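Local coordinates for protein pectate lyase (PDB 5GT5) that cleaves polygalacturonate and methylated pectins within the chain by eliminative lysis, probably with calcium as cofactor, at residues 101-109 against 436-444. The protein carries 1 engineered substitution. Sequence-based numbering, arbitrary orientation.
Sequences GLTIFSANG and WSKDNWLKT
The ring of Phe105 settles on the short helical turn 438-442, meeting Trp441, Leu442 and the carbonyl O of Lys438. Its CD2 presses on the CB of Trp441 at 3.4 Å, while CE1, across the ring from CD2, meets the CD2 methyl of Leu442 at 3.8 Å. Phe105 points its CB toward the turn, and CG lies between the backbone N and the carbonyl carbon (chi1 82°); from there the flat ring can meet Trp441 with CD2 and Leu442 with CE1. The Phe105 ring and the five-membered ring of Trp441 are inclined at 32°, an oblique pairing. Leu442 sends CD2 back to the strand as well, 3.8 Å from the CG2 methyl of Thr103. With that methyl anti to the backbone N (chi1 -61°), Thr103 has an apolar and a polar branch to offer: CG2 packs on Leu442, while OG1 donates to a water that in turn donates to Leu442 O, and OG1 is also hydrogen-bonded to the backbone N of Gly19. At the other end, Ala107 is small enough for its CB to lie 4.0 Å from Lys438 CB; the extended lysine chain then carries NZ away to Glu24 and Glu53, pairing its charge beyond this interface. Trp441 has Ser106 O over one face, and its NE1 donates to a water 3.0 Å away, which also lies 2.9 Å from Ala107 O and so bridges the two segments. No direct hydrogen bond links them, so apolar contact and water bridges do the joining. Strand 102-106, paired in parallel with strands 51-54 and 125-128, belongs to the right-handed parallel beta-helix of polysaccharide lyase family 1; here the C-terminal segment packs on the outside of that helix, away from the probable calcium and active-site residues.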
loop_
_atom_site.group_PDB
_atom_site.type_symbol
_atom_site.label_atom_id
_atom_site.label_comp_id
_atom_site.label_asym_id
_atom_site.label_seq_id
_atom_site.Cartn_x
_atom_site.Cartn_y
_atom_site.Cartn_z
ATOM N N GLY A 101 9.591 4.010 2.931
ATOM C CA GLY A 101 10.343 4.727 1.935
ATOM C C GLY A 101 11.817 4.589 2.214
ATOM O O GLY A 101 12.429 5.451 2.846
ATOM N N LEU A 102 12.405 3.508 1.731
ATOM C CA LEU A 102 13.796 3.186 2.019
ATOM C C LEU A 102 14.415 2.573 0.785
ATOM O O LEU A 102 13.817 1.691 0.177
ATOM C CB LEU A 102 13.853 2.200 3.191
ATOM C CG LEU A 102 15.212 1.555 3.477
ATOM C CD1 LEU A 102 16.231 2.564 4.009
ATOM C CD2 LEU A 102 15.038 0.394 4.459
ATOM N N THR A 103 15.608 3.017 0.410
ATOM C CA THR A 103 16.390 2.385 -0.650
ATOM C C THR A 103 17.711 1.880 -0.107
ATOM O O THR A 103 18.480 2.641 0.530
ATOM C CB THR A 103 16.665 3.367 -1.795
ATOM O OG1 THR A 103 15.400 3.771 -2.333
ATOM C CG2 THR A 103 17.502 2.716 -2.927
ATOM N N ILE A 104 18.001 0.608 -0.382
ATOM C CA ILE A 104 19.290 0.003 -0.032
ATOM C C ILE A 104 19.957 -0.423 -1.322
ATOM O O ILE A 104 19.353 -1.135 -2.114
ATOM C CB ILE A 104 19.098 -1.234 0.927
ATOM C CG1 ILE A 104 18.198 -0.873 2.119
ATOM C CG2 ILE A 104 20.445 -1.798 1.334
ATOM C CD1 ILE A 104 17.790 -2.099 2.987
ATOM N N PHE A 105 21.193 -0.017 -1.561
ATOM C CA PHE A 105 21.843 -0.327 -2.816
ATOM C C PHE A 105 23.346 -0.311 -2.646
ATOM O O PHE A 105 23.848 0.099 -1.586
ATOM C CB PHE A 105 21.417 0.667 -3.927
ATOM C CG PHE A 105 22.185 1.975 -3.915
ATOM C CD1 PHE A 105 21.906 2.951 -2.945
ATOM C CD2 PHE A 105 23.152 2.224 -4.873
ATOM C CE1 PHE A 105 22.623 4.145 -2.929
ATOM C CE2 PHE A 105 23.866 3.428 -4.866
ATOM C CZ PHE A 105 23.599 4.375 -3.890
ATOM N N SER A 106 24.053 -0.768 -3.685
ATOM C CA SER A 106 25.493 -0.459 -3.790
ATOM C C SER A 106 25.809 0.017 -5.184
ATOM O O SER A 106 25.071 -0.251 -6.134
ATOM C CB SER A 106 26.358 -1.666 -3.431
ATOM O OG SER A 106 26.434 -2.596 -4.525
ATOM N N ALA A 107 26.933 0.729 -5.313
ATOM C CA ALA A 107 27.322 1.274 -6.594
ATOM C C ALA A 107 27.928 0.216 -7.517
ATOM O O ALA A 107 27.854 0.349 -8.717
ATOM C CB ALA A 107 28.335 2.414 -6.425
ATOM N N ASN A 108 28.514 -0.838 -6.961
ATOM C CA ASN A 108 29.230 -1.780 -7.826
ATOM C C ASN A 108 29.027 -3.250 -7.496
ATOM O O ASN A 108 29.901 -4.095 -7.730
ATOM C CB ASN A 108 30.717 -1.429 -7.922
ATOM C CG ASN A 108 30.960 -0.171 -8.727
ATOM O OD1 ASN A 108 30.782 -0.148 -9.951
ATOM N ND2 ASN A 108 31.367 0.880 -8.049
ATOM N N GLY A 109 27.863 -3.569 -6.962
ATOM C CA GLY A 109 27.511 -4.968 -6.780
ATOM C C GLY A 109 28.175 -5.608 -5.584
ATOM O O GLY A 109 28.633 -6.749 -5.683
ATOM N N TRP A 436 26.553 2.719 -14.272
ATOM C CA TRP A 436 26.106 4.073 -14.552
ATOM C C TRP A 436 26.333 4.851 -13.274
ATOM O O TRP A 436 26.680 4.265 -12.241
ATOM C CB TRP A 436 24.634 4.122 -14.992
ATOM C CG TRP A 436 23.623 3.373 -14.120
ATOM C CD1 TRP A 436 23.819 2.875 -12.861
ATOM C CD2 TRP A 436 22.270 3.061 -14.470
ATOM N NE1 TRP A 436 22.664 2.293 -12.404
ATOM C CE2 TRP A 436 21.696 2.385 -13.377
ATOM C CE3 TRP A 436 21.478 3.302 -15.602
ATOM C CZ2 TRP A 436 20.378 1.932 -13.388
ATOM C CZ3 TRP A 436 20.178 2.871 -15.610
ATOM C CH2 TRP A 436 19.634 2.185 -14.520
ATOM N N SER A 437 26.154 6.162 -13.329
ATOM C CA SER A 437 26.400 6.967 -12.139
ATOM C C SER A 437 25.461 6.506 -11.030
ATOM O O SER A 437 24.308 6.135 -11.294
ATOM C CB SER A 437 26.267 8.477 -12.419
ATOM O OG SER A 437 25.001 8.802 -12.939
ATOM N N LYS A 438 25.961 6.483 -9.796
ATOM C CA LYS A 438 25.246 5.750 -8.747
ATOM C C LYS A 438 23.886 6.347 -8.397
ATOM O O LYS A 438 23.030 5.641 -7.846
ATOM C CB LYS A 438 26.118 5.542 -7.505
ATOM C CG LYS A 438 26.449 6.817 -6.755
ATOM C CD LYS A 438 27.323 6.508 -5.574
ATOM C CE LYS A 438 27.662 7.769 -4.787
ATOM N NZ LYS A 438 28.577 7.439 -3.645
ATOM N N ASP A 439 23.652 7.616 -8.741
ATOM C CA ASP A 439 22.335 8.221 -8.501
ATOM C C ASP A 439 21.232 7.467 -9.269
ATOM O O ASP A 439 20.059 7.519 -8.897
ATOM C CB ASP A 439 22.336 9.701 -8.879
ATOM C CG ASP A 439 22.621 9.905 -10.339
ATOM O OD1 ASP A 439 23.716 9.490 -10.768
ATOM O OD2 ASP A 439 21.763 10.469 -11.053
ATOM N N ASN A 440 21.607 6.756 -10.334
ATOM C CA ASN A 440 20.619 6.032 -11.091
ATOM C C ASN A 440 19.982 4.890 -10.327
ATOM O O ASN A 440 18.880 4.459 -10.682
ATOM C CB ASN A 440 21.238 5.519 -12.372
ATOM C CG ASN A 440 21.467 6.624 -13.360
ATOM O OD1 ASN A 440 20.508 7.156 -13.923
ATOM N ND2 ASN A 440 22.744 6.969 -13.594
ATOM N N TRP A 441 20.679 4.403 -9.308
ATOM C CA TRP A 441 20.141 3.338 -8.468
ATOM C C TRP A 441 18.989 3.806 -7.583
ATOM O O TRP A 441 18.198 2.983 -7.104
ATOM C CB TRP A 441 21.241 2.671 -7.627
ATOM C CG TRP A 441 22.187 1.870 -8.460
ATOM C CD1 TRP A 441 23.522 2.102 -8.632
ATOM C CD2 TRP A 441 21.871 0.730 -9.283
ATOM N NE1 TRP A 441 24.058 1.189 -9.494
ATOM C CE2 TRP A 441 23.074 0.326 -9.906
ATOM C CE3 TRP A 441 20.690 0.003 -9.547
ATOM C CZ2 TRP A 441 23.147 -0.766 -10.773
ATOM C CZ3 TRP A 441 20.758 -1.085 -10.418
ATOM C CH2 TRP A 441 21.978 -1.456 -11.030
ATOM N N LEU A 442 18.844 5.116 -7.410
ATOM C CA LEU A 442 17.753 5.671 -6.617
ATOM C C LEU A 442 16.502 5.951 -7.435
ATOM O O LEU A 442 15.437 6.161 -6.874
ATOM C CB LEU A 442 18.211 6.982 -5.957
ATOM C CG LEU A 442 19.454 6.916 -5.071
ATOM C CD1 LEU A 442 19.653 8.272 -4.351
ATOM C CD2 LEU A 442 19.397 5.785 -4.073
ATOM N N LYS A 443 16.643 5.997 -8.751
ATOM C CA LYS A 443 15.512 6.322 -9.636
ATOM C C LYS A 443 14.619 5.124 -9.907
ATOM O O LYS A 443 15.053 3.963 -9.795
ATOM C CB LYS A 443 16.062 6.823 -10.970
ATOM C CG LYS A 443 16.999 8.046 -10.853
ATOM C CD LYS A 443 17.540 8.390 -12.249
ATOM C CE LYS A 443 18.555 9.498 -12.214
ATOM N NZ LYS A 443 19.247 9.600 -13.546
ATOM N N THR A 444 13.389 5.396 -10.314
ATOM C CA THR A 444 12.472 4.318 -10.689
ATOM C C THR A 444 12.047 4.394 -12.147
ATOM O O THR A 444 11.353 3.498 -12.634
ATOM C CB THR A 444 11.231 4.281 -9.807
ATOM O OG1 THR A 444 10.522 5.522 -9.925
ATOM C CG2 THR A 444 11.628 4.043 -8.361
HETATM O O HOH W 1 15.543 5.804 -4.016
HETATM O O HOH W 2 26.508 1.023 -11.144
HETATM O O HOH W 3 26.925 2.967 -9.569
#